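Long-range contacts in CYCLIN domain-containing protein (Chaetomium thermophilum, PDB 6Z3U), which probably serves as the cyclin H-type subunit that regulates the cyclin-dependent kinase of the CDK-activating kinase (CAK) complex: residues R209-I220 against A243-L251; R254-Y262 against S312-I322. All coordinates share one frame; numbering follows the deposited sequence.

Contact 1 (R209-I220 against A243-L251); sequences RLVAAEQRAREI and ALSLADRGL
Arg209 meets Asp248 side-on, its guanidinium and the carboxylate turned 38° apart and the two side chains crossing at about a right angle. NE gives a hydrogen bond of 2.9 Å to Asp248 OD2 and NH2 one of 3.1 Å to Asp248 OD1, both on the syn side, so two bonds fix the rotation of each charged group. With CG anti to the backbone N (chi1 172°) and the chain extended as far as NE, Arg209 spans the gap from its own helix. Leu251 CD2 lies over the centre of one guanidinium face, 4.0 Å from Arg209 CZ. Both segments belong to the C-terminal cyclin domain, an all-helical fold, and here the axes of 209-220 and 243-247 come within 8.2 Å at 127°. Alanines suit so close a crossing: Ala247 CB sits 3.5 Å from Ala213 O, and Ala217 CB rests against the backbone of Leu244. Leu251 CD1 reaches Ala213 CB at 3.5 Å and also touches Leu210, which packs too on Ile196 and Leu199 of helix 189-200. Farther along, Ile220 spreads two branches, CG2 against Ala243 CB and CD1 against Leu246 CB. Asp248 also caps the following helix through a weak bond from Leu251 N to OD1.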
loop_
_atom_site.group_PDB
_atom_site.type_symbol
_atom_site.label_atom_id
_atom_site.label_comp_id
_atom_site.label_asym_id
_atom_site.label_seq_id
_atom_site.Cartn_x
_atom_site.Cartn_y
_atom_site.Cartn_z
ATOM N N ARG A 209 -8.623 -1.372 -33.727
ATOM C CA ARG A 209 -7.850 -2.556 -33.371
ATOM C C ARG A 209 -7.335 -2.461 -31.942
ATOM O O ARG A 209 -7.337 -3.455 -31.206
ATOM C CB ARG A 209 -6.688 -2.724 -34.351
ATOM C CG ARG A 209 -5.685 -3.803 -33.977
ATOM C CD ARG A 209 -4.482 -3.762 -34.908
ATOM N NE ARG A 209 -3.603 -4.917 -34.740
ATOM C CZ ARG A 209 -2.384 -5.014 -35.262
ATOM N NH1 ARG A 209 -1.884 -4.020 -35.988
ATOM N NH2 ARG A 209 -1.659 -6.105 -35.055
ATOM N N LEU A 210 -6.874 -1.274 -31.537
ATOM C CA LEU A 210 -6.357 -1.095 -30.183
ATOM C C LEU A 210 -7.445 -1.323 -29.142
ATOM O O LEU A 210 -7.207 -1.967 -28.114
ATOM C CB LEU A 210 -5.766 0.305 -30.027
ATOM C CG LEU A 210 -4.255 0.455 -30.215
ATOM C CD1 LEU A 210 -3.841 1.904 -29.992
ATOM C CD2 LEU A 210 -3.489 -0.470 -29.282
ATOM N N VAL A 211 -8.642 -0.786 -29.383
ATOM C CA VAL A 211 -9.735 -0.950 -28.429
ATOM C C VAL A 211 -10.043 -2.427 -28.226
ATOM O O VAL A 211 -10.140 -2.911 -27.092
ATOM C CB VAL A 211 -10.977 -0.173 -28.900
ATOM C CG1 VAL A 211 -12.163 -0.464 -27.992
ATOM C CG2 VAL A 211 -10.686 1.319 -28.943
ATOM N N ALA A 212 -10.191 -3.172 -29.325
ATOM C CA ALA A 212 -10.502 -4.593 -29.214
ATOM C C ALA A 212 -9.430 -5.337 -28.426
ATOM O O ALA A 212 -9.744 -6.187 -27.586
ATOM C CB ALA A 212 -10.663 -5.204 -30.605
ATOM N N ALA A 213 -8.156 -5.030 -28.680
ATOM C CA ALA A 213 -7.079 -5.700 -27.957
ATOM C C ALA A 213 -7.166 -5.414 -26.464
ATOM O O ALA A 213 -7.047 -6.325 -25.636
ATOM C CB ALA A 213 -5.724 -5.263 -28.512
ATOM N N GLU A 214 -7.377 -4.146 -26.098
ATOM C CA GLU A 214 -7.456 -3.785 -24.686
ATOM C C GLU A 214 -8.652 -4.444 -24.012
ATOM O O GLU A 214 -8.539 -4.958 -22.892
ATOM C CB GLU A 214 -7.536 -2.266 -24.532
ATOM C CG GLU A 214 -7.612 -1.798 -23.082
ATOM C CD GLU A 214 -7.584 -0.287 -22.948
ATOM O OE1 GLU A 214 -7.854 0.219 -21.837
ATOM O OE2 GLU A 214 -7.295 0.397 -23.952
ATOM N N GLN A 215 -9.812 -4.427 -24.673
ATOM C CA GLN A 215 -11.002 -5.033 -24.088
ATOM C C GLN A 215 -10.755 -6.495 -23.746
ATOM O O GLN A 215 -11.048 -6.943 -22.632
ATOM C CB GLN A 215 -12.182 -4.901 -25.051
ATOM C CG GLN A 215 -12.675 -3.478 -25.250
ATOM C CD GLN A 215 -13.897 -3.410 -26.146
ATOM O OE1 GLN A 215 -13.781 -3.287 -27.366
ATOM N NE2 GLN A 215 -15.077 -3.494 -25.543
ATOM N N ARG A 216 -10.207 -7.257 -24.693
ATOM C CA ARG A 216 -9.990 -8.678 -24.451
ATOM C C ARG A 216 -8.899 -8.891 -23.412
ATOM O O ARG A 216 -9.073 -9.663 -22.461
ATOM C CB ARG A 216 -9.644 -9.399 -25.754
ATOM C CG ARG A 216 -9.415 -10.900 -25.580
ATOM C CD ARG A 216 -10.622 -11.560 -24.928
ATOM N NE ARG A 216 -10.468 -13.002 -24.772
ATOM C CZ ARG A 216 -11.300 -13.763 -24.070
ATOM N NH1 ARG A 216 -11.089 -15.069 -23.978
ATOM N NH2 ARG A 216 -12.341 -13.219 -23.454
ATOM N N ALA A 217 -7.759 -8.217 -23.580
ATOM C CA ALA A 217 -6.659 -8.376 -22.637
ATOM C C ALA A 217 -7.101 -8.102 -21.207
ATOM O O ALA A 217 -6.582 -8.717 -20.269
ATOM C CB ALA A 217 -5.503 -7.448 -23.017
ATOM N N ARG A 218 -8.055 -7.188 -21.018
ATOM C CA ARG A 218 -8.540 -6.908 -19.670
ATOM C C ARG A 218 -9.314 -8.093 -19.102
ATOM O O ARG A 218 -9.125 -8.461 -17.936
ATOM C CB ARG A 218 -9.408 -5.650 -19.678
ATOM C CG ARG A 218 -9.727 -5.137 -18.288
ATOM C CD ARG A 218 -10.246 -3.707 -18.306
ATOM N NE ARG A 218 -11.415 -3.561 -19.168
ATOM C CZ ARG A 218 -11.554 -2.644 -20.123
ATOM N NH1 ARG A 218 -10.605 -1.743 -20.352
ATOM N NH2 ARG A 218 -12.666 -2.620 -20.843
ATOM N N GLU A 219 -10.189 -8.704 -19.906
ATOM C CA GLU A 219 -10.910 -9.886 -19.445
ATOM C C GLU A 219 -9.953 -11.034 -19.142
ATOM O O GLU A 219 -10.171 -11.798 -18.195
ATOM C CB GLU A 219 -11.943 -10.318 -20.488
ATOM C CG GLU A 219 -13.243 -9.518 -20.468
ATOM C CD GLU A 219 -13.946 -9.554 -19.117
ATOM O OE1 GLU A 219 -13.608 -10.426 -18.286
ATOM O OE2 GLU A 219 -14.834 -8.705 -18.886
ATOM N N ILE A 220 -8.897 -11.180 -19.944
ATOM C CA ILE A 220 -7.891 -12.202 -19.667
ATOM C C ILE A 220 -7.224 -11.933 -18.325
ATOM O O ILE A 220 -7.094 -12.828 -17.482
ATOM C CB ILE A 220 -6.861 -12.264 -20.809
ATOM C CG1 ILE A 220 -7.557 -12.637 -22.122
ATOM C CG2 ILE A 220 -5.754 -13.258 -20.466
ATOM C CD1 ILE A 220 -6.631 -12.725 -23.320
ATOM N N ALA A 243 -1.057 -11.225 -21.585
ATOM C CA ALA A 243 -2.488 -11.129 -21.853
ATOM C C ALA A 243 -2.754 -10.350 -23.133
ATOM O O ALA A 243 -3.660 -10.693 -23.902
ATOM C CB ALA A 243 -3.203 -10.479 -20.670
ATOM N N LEU A 244 -1.972 -9.296 -23.381
ATOM C CA LEU A 244 -2.103 -8.560 -24.635
ATOM C C LEU A 244 -1.629 -9.402 -25.813
ATOM O O LEU A 244 -2.220 -9.351 -26.898
ATOM C CB LEU A 244 -1.322 -7.248 -24.557
ATOM C CG LEU A 244 -1.238 -6.418 -25.841
ATOM C CD1 LEU A 244 -2.623 -6.029 -26.341
ATOM C CD2 LEU A 244 -0.389 -5.176 -25.612
ATOM N N SER A 245 -0.562 -10.183 -25.619
ATOM C CA SER A 245 -0.083 -11.055 -26.685
ATOM C C SER A 245 -1.140 -12.073 -27.086
ATOM O O SER A 245 -1.235 -12.443 -28.261
ATOM C CB SER A 245 1.196 -11.768 -26.244
ATOM O OG SER A 245 1.793 -12.456 -27.331
ATOM N N LEU A 246 -1.937 -12.543 -26.122
ATOM C CA LEU A 246 -3.025 -13.458 -26.442
ATOM C C LEU A 246 -4.157 -12.743 -27.166
ATOM O O LEU A 246 -4.805 -13.332 -28.039
ATOM C CB LEU A 246 -3.543 -14.113 -25.162
ATOM C CG LEU A 246 -2.585 -15.095 -24.487
ATOM C CD1 LEU A 246 -2.934 -15.264 -23.020
ATOM C CD2 LEU A 246 -2.614 -16.437 -25.197
ATOM N N ALA A 247 -4.401 -11.474 -26.831
ATOM C CA ALA A 247 -5.466 -10.720 -27.482
ATOM C C ALA A 247 -5.057 -10.266 -28.878
ATOM O O ALA A 247 -5.869 -10.303 -29.809
ATOM C CB ALA A 247 -5.853 -9.516 -26.623
ATOM N N ASP A 248 -3.802 -9.840 -29.042
ATOM C CA ASP A 248 -3.320 -9.366 -30.342
ATOM C C ASP A 248 -1.792 -9.483 -30.317
ATOM O O ASP A 248 -1.100 -8.567 -29.871
ATOM C CB ASP A 248 -3.771 -7.944 -30.619
ATOM C CG ASP A 248 -3.534 -7.520 -32.057
ATOM O OD1 ASP A 248 -2.500 -7.913 -32.637
ATOM O OD2 ASP A 248 -4.388 -6.793 -32.609
ATOM N N ARG A 249 -1.286 -10.621 -30.804
ATOM C CA ARG A 249 0.152 -10.869 -30.765
ATOM C C ARG A 249 0.930 -9.792 -31.510
ATOM O O ARG A 249 2.063 -9.473 -31.132
ATOM C CB ARG A 249 0.464 -12.247 -31.356
ATOM C CG ARG A 249 1.903 -12.701 -31.140
ATOM C CD ARG A 249 2.241 -13.931 -31.972
ATOM N NE ARG A 249 1.680 -15.163 -31.421
ATOM C CZ ARG A 249 2.235 -15.870 -30.439
ATOM N NH1 ARG A 249 1.650 -16.980 -30.011
ATOM N NH2 ARG A 249 3.370 -15.470 -29.882
ATOM N N GLY A 250 0.346 -9.228 -32.569
ATOM C CA GLY A 250 1.044 -8.198 -33.320
ATOM C C GLY A 250 1.376 -6.983 -32.476
ATOM O O GLY A 250 2.490 -6.456 -32.540
ATOM N N LEU A 251 0.415 -6.524 -31.671
ATOM C CA LEU A 251 0.651 -5.354 -30.831
ATOM C C LEU A 251 1.705 -5.640 -29.768
ATOM O O LEU A 251 2.571 -4.799 -29.503
ATOM C CB LEU A 251 -0.657 -4.911 -30.176
ATOM C CG LEU A 251 -1.754 -4.401 -31.112
ATOM C CD1 LEU A 251 -3.009 -4.072 -30.319
ATOM C CD2 LEU A 251 -1.285 -3.188 -31.898
#

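Contact 2 (R254-Y262 against S312-I322); sequences RLIQDTFHY and SHVRDKVLGTI
Phe260 lays one ring face against the aliphatic part of Arg315 in a CH-pi contact, Arg315 CB standing 3.9 Å from the ring centroid and 20° off the normal. The contact is an antiparallel helix pair of the C-terminal cyclin domain, the segments 254-261 and 313-322 running at 160° with their axes 10.4 Å apart at closest, a spacing that leaves room for large side chains. Phe260 fills much of it. Its CE1 meets Val314 CG1 at 3.8 Å, its CZ approaches Val318 CG2, and Ser312 lies near CD1; a flat, wide ring suits a place where one residue can touch Val314, Arg315 and Val318, on successive turns of the partner helix. Cutting this side chain back to alanine is likely to take the ring face from the Arg315 methylenes and one apolar neighbour from Val314 and Val318, and to open a gap between the helices.

One turn back, Ile256 and Leu319 slide past each other in opposite directions, with Ile256 CD1 3.5 Å from Leu319 CD2. Ile256 CD1 also lies near Ile322, which leans on Leu241 and Ala242 of helix 236-247, so the apolar seam runs on into the domain. At the margin, the Gln257 and Arg315 side chains cross at a slant, amide and guanidinium planes 59° apart, and Gln257 NE2 also touches Leu319 CD1 at 3.7 Å. Arg315 comes there by a bend at chi3, and Asp316 OD1 lies over one face of its guanidinium as a charge partner.

Farther out, the chain of the RING-type domain-containing protein flanks the pair: its Leu58 packs on Val318 and its Ala59 on Val314, while Lys317 NZ forms a salt bridge with its Asp64. One turn along from Lys317, Thr321 OG1 turns back to bond Lys317 O at 2.8 Å, from the opposite face of that carbonyl to Thr321 N.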
loop_
_atom_site.group_PDB
_atom_site.type_symbol
_atom_site.label_atom_id
_atom_site.label_comp_id
_atom_site.label_asym_id
_atom_site.label_seq_id
_atom_site.Cartn_x
_atom_site.Cartn_y
_atom_site.Cartn_z
ATOM N N ARG A 254 5.073 -5.728 -31.315
ATOM C CA ARG A 254 5.438 -4.375 -31.723
ATOM C C ARG A 254 6.006 -3.586 -30.552
ATOM O O ARG A 254 7.058 -2.948 -30.667
ATOM C CB ARG A 254 4.216 -3.662 -32.306
ATOM C CG ARG A 254 4.464 -2.215 -32.725
ATOM C CD ARG A 254 5.679 -2.078 -33.627
ATOM N NE ARG A 254 5.809 -0.725 -34.161
ATOM C CZ ARG A 254 5.139 -0.265 -35.214
ATOM N NH1 ARG A 254 5.328 0.982 -35.623
ATOM N NH2 ARG A 254 4.272 -1.041 -35.852
ATOM N N LEU A 255 5.326 -3.635 -29.405
ATOM C CA LEU A 255 5.745 -2.836 -28.259
ATOM C C LEU A 255 7.125 -3.260 -27.765
ATOM O O LEU A 255 7.959 -2.412 -27.429
ATOM C CB LEU A 255 4.702 -2.963 -27.149
ATOM C CG LEU A 255 4.629 -1.876 -26.077
ATOM C CD1 LEU A 255 4.639 -0.493 -26.704
ATOM C CD2 LEU A 255 3.376 -2.070 -25.236
ATOM N N ILE A 256 7.386 -4.569 -27.723
ATOM C CA ILE A 256 8.680 -5.055 -27.257
ATOM C C ILE A 256 9.780 -4.691 -28.245
ATOM O O ILE A 256 10.881 -4.292 -27.848
ATOM C CB ILE A 256 8.629 -6.575 -27.009
ATOM C CG1 ILE A 256 7.570 -6.904 -25.953
ATOM C CG2 ILE A 256 9.998 -7.089 -26.576
ATOM C CD1 ILE A 256 7.327 -8.385 -25.762
ATOM N N GLN A 257 9.509 -4.825 -29.547
ATOM C CA GLN A 257 10.526 -4.499 -30.541
ATOM C C GLN A 257 10.917 -3.029 -30.463
ATOM O O GLN A 257 12.103 -2.686 -30.551
ATOM C CB GLN A 257 10.019 -4.826 -31.948
ATOM C CG GLN A 257 9.740 -6.298 -32.229
ATOM C CD GLN A 257 10.950 -7.194 -32.071
ATOM O OE1 GLN A 257 12.088 -6.779 -32.291
ATOM N NE2 GLN A 257 10.703 -8.444 -31.691
ATOM N N ASP A 258 9.931 -2.144 -30.288
ATOM C CA ASP A 258 10.197 -0.709 -30.318
ATOM C C ASP A 258 11.129 -0.288 -29.187
ATOM O O ASP A 258 12.115 0.423 -29.413
ATOM C CB ASP A 258 8.878 0.064 -30.240
ATOM C CG ASP A 258 8.198 0.205 -31.592
ATOM O OD1 ASP A 258 8.696 -0.377 -32.580
ATOM O OD2 ASP A 258 7.164 0.903 -31.664
ATOM N N THR A 259 10.833 -0.718 -27.957
ATOM C CA THR A 259 11.606 -0.244 -26.813
ATOM C C THR A 259 13.053 -0.719 -26.880
ATOM O O THR A 259 13.971 0.026 -26.514
ATOM C CB THR A 259 10.956 -0.711 -25.510
ATOM O OG1 THR A 259 10.964 -2.142 -25.454
ATOM C CG2 THR A 259 9.525 -0.211 -25.425
ATOM N N PHE A 260 13.281 -1.948 -27.348
ATOM C CA PHE A 260 14.641 -2.461 -27.454
ATOM C C PHE A 260 15.344 -1.984 -28.718
ATOM O O PHE A 260 16.579 -1.971 -28.757
ATOM C CB PHE A 260 14.629 -3.990 -27.419
ATOM C CG PHE A 260 14.487 -4.560 -26.038
ATOM C CD1 PHE A 260 15.598 -4.764 -25.237
ATOM C CD2 PHE A 260 13.239 -4.892 -25.539
ATOM C CE1 PHE A 260 15.465 -5.287 -23.966
ATOM C CE2 PHE A 260 13.101 -5.416 -24.270
ATOM C CZ PHE A 260 14.217 -5.614 -23.482
ATOM N N HIS A 261 14.588 -1.600 -29.748
ATOM C CA HIS A 261 15.190 -0.980 -30.923
ATOM C C HIS A 261 15.854 0.343 -30.563
ATOM O O HIS A 261 16.956 0.645 -31.035
ATOM C CB HIS A 261 14.135 -0.761 -32.010
ATOM C CG HIS A 261 14.317 -1.621 -33.224
ATOM N ND1 HIS A 261 13.362 -1.716 -34.214
ATOM C CD2 HIS A 261 15.341 -2.418 -33.615
ATOM C CE1 HIS A 261 13.787 -2.536 -35.158
ATOM N NE2 HIS A 261 14.985 -2.977 -34.818
ATOM N N TYR A 262 15.196 1.144 -29.727
ATOM C CA TYR A 262 15.711 2.452 -29.359
ATOM C C TYR A 262 16.013 2.505 -27.864
ATOM O O TYR A 262 15.121 2.752 -27.050
ATOM C CB TYR A 262 14.694 3.536 -29.716
ATOM C CG TYR A 262 14.457 3.703 -31.202
ATOM C CD1 TYR A 262 15.423 3.347 -32.135
ATOM C CD2 TYR A 262 13.256 4.219 -31.672
ATOM C CE1 TYR A 262 15.197 3.495 -33.492
ATOM C CE2 TYR A 262 13.022 4.375 -33.024
ATOM C CZ TYR A 262 13.996 4.012 -33.930
ATOM O OH TYR A 262 13.769 4.165 -35.279
ATOM N N SER A 312 18.754 -6.673 -28.499
ATOM C CA SER A 312 19.913 -7.293 -27.867
ATOM C C SER A 312 19.561 -8.686 -27.350
ATOM O O SER A 312 18.463 -9.188 -27.591
ATOM C CB SER A 312 20.432 -6.418 -26.723
ATOM O OG SER A 312 19.490 -6.341 -25.667
ATOM N N HIS A 313 20.507 -9.309 -26.644
ATOM C CA HIS A 313 20.252 -10.628 -26.073
ATOM C C HIS A 313 19.103 -10.581 -25.073
ATOM O O HIS A 313 18.312 -11.527 -24.979
ATOM C CB HIS A 313 21.521 -11.166 -25.410
ATOM C CG HIS A 313 21.260 -12.194 -24.355
ATOM N ND1 HIS A 313 20.969 -11.862 -23.048
ATOM C CD2 HIS A 313 21.248 -13.547 -24.410
ATOM C CE1 HIS A 313 20.787 -12.966 -22.347
ATOM N NE2 HIS A 313 20.950 -14.003 -23.149
ATOM N N VAL A 314 18.994 -9.484 -24.318
ATOM C CA VAL A 314 17.930 -9.364 -23.327
ATOM C C VAL A 314 16.562 -9.324 -23.994
ATOM O O VAL A 314 15.577 -9.817 -23.430
ATOM C CB VAL A 314 18.159 -8.124 -22.446
ATOM C CG1 VAL A 314 16.925 -7.831 -21.609
ATOM C CG2 VAL A 314 19.357 -8.345 -21.538
ATOM N N ARG A 315 16.468 -8.739 -25.188
ATOM C CA ARG A 315 15.191 -8.721 -25.893
ATOM C C ARG A 315 14.697 -10.140 -26.147
ATOM O O ARG A 315 13.517 -10.442 -25.935
ATOM C CB ARG A 315 15.326 -7.948 -27.206
ATOM C CG ARG A 315 14.065 -7.933 -28.063
ATOM C CD ARG A 315 14.321 -7.295 -29.422
ATOM N NE ARG A 315 15.245 -8.075 -30.241
ATOM C CZ ARG A 315 14.873 -9.029 -31.091
ATOM N NH1 ARG A 315 13.592 -9.333 -31.239
ATOM N NH2 ARG A 315 15.787 -9.683 -31.796
ATOM N N ASP A 316 15.587 -11.025 -26.602
ATOM C CA ASP A 316 15.188 -12.405 -26.855
ATOM C C ASP A 316 14.811 -13.118 -25.560
ATOM O O ASP A 316 13.892 -13.944 -25.546
ATOM C CB ASP A 316 16.311 -13.153 -27.576
ATOM C CG ASP A 316 16.554 -12.629 -28.982
ATOM O OD1 ASP A 316 15.630 -12.016 -29.561
ATOM O OD2 ASP A 316 17.666 -12.837 -29.513
ATOM N N LYS A 317 15.508 -12.815 -24.460
ATOM C CA LYS A 317 15.174 -13.443 -23.185
ATOM C C LYS A 317 13.845 -12.937 -22.636
ATOM O O LYS A 317 13.120 -13.694 -21.980
ATOM C CB LYS A 317 16.286 -13.202 -22.163
ATOM C CG LYS A 317 16.093 -13.959 -20.850
ATOM C CD LYS A 317 16.162 -15.469 -21.028
ATOM C CE LYS A 317 16.068 -16.188 -19.687
ATOM N NZ LYS A 317 14.688 -16.137 -19.120
ATOM N N VAL A 318 13.510 -11.671 -22.881
ATOM C CA VAL A 318 12.206 -11.164 -22.466
ATOM C C VAL A 318 11.104 -11.813 -23.293
ATOM O O VAL A 318 10.101 -12.291 -22.753
ATOM C CB VAL A 318 12.172 -9.628 -22.574
ATOM C CG1 VAL A 318 10.737 -9.121 -22.637
ATOM C CG2 VAL A 318 12.907 -9.002 -21.396
ATOM N N LEU A 319 11.279 -11.849 -24.616
ATOM C CA LEU A 319 10.285 -12.485 -25.476
ATOM C C LEU A 319 10.069 -13.940 -25.083
ATOM O O LEU A 319 8.933 -14.429 -25.081
ATOM C CB LEU A 319 10.713 -12.382 -26.939
ATOM C CG LEU A 319 10.459 -11.029 -27.605
ATOM C CD1 LEU A 319 11.159 -10.942 -28.952
ATOM C CD2 LEU A 319 8.964 -10.792 -27.766
ATOM N N GLY A 320 11.149 -14.654 -24.763
ATOM C CA GLY A 320 11.003 -16.024 -24.303
ATOM C C GLY A 320 10.244 -16.119 -22.993
ATOM O O GLY A 320 9.483 -17.064 -22.771
ATOM N N THR A 321 10.446 -15.143 -22.104
ATOM C CA THR A 321 9.730 -15.145 -20.832
ATOM C C THR A 321 8.242 -14.882 -21.035
ATOM O O THR A 321 7.401 -15.545 -20.419
ATOM C CB THR A 321 10.330 -14.103 -19.887
ATOM O OG1 THR A 321 11.725 -14.369 -19.697
ATOM C CG2 THR A 321 9.625 -14.136 -18.538
ATOM N N ILE A 322 7.899 -13.911 -21.886
ATOM C CA ILE A 322 6.492 -13.633 -22.160
ATOM C C ILE A 322 5.826 -14.848 -22.794
ATOM O O ILE A 322 4.673 -15.174 -22.486
ATOM C CB ILE A 322 6.349 -12.388 -23.055
ATOM C CG1 ILE A 322 7.072 -11.183 -22.445
ATOM C CG2 ILE A 322 4.876 -12.064 -23.278
ATOM C CD1 ILE A 322 6.543 -10.760 -21.102
#

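Helix 249-261 is common to both contacts: its first turn belongs to contact 1 and its later turns to contact 2, whose centre lies about 18 Å from that of contact 1. Each is partly buried, with seven of thirteen touching residues buried in contact 1 but three of nine in contact 2. Small alanines bring the helices close in contact 1, and a paired salt bridge closes its exposed margin. Contact 2 instead holds two more widely spaced helices apart with an aromatic ring and branched aliphatic groups, and its arginine offers mainly methylenes to the opposite helix. Contact 2 also has the broader border with the RING-type domain-containing protein, whereas in contact 1 Glu214 alone lies within that chain's reach.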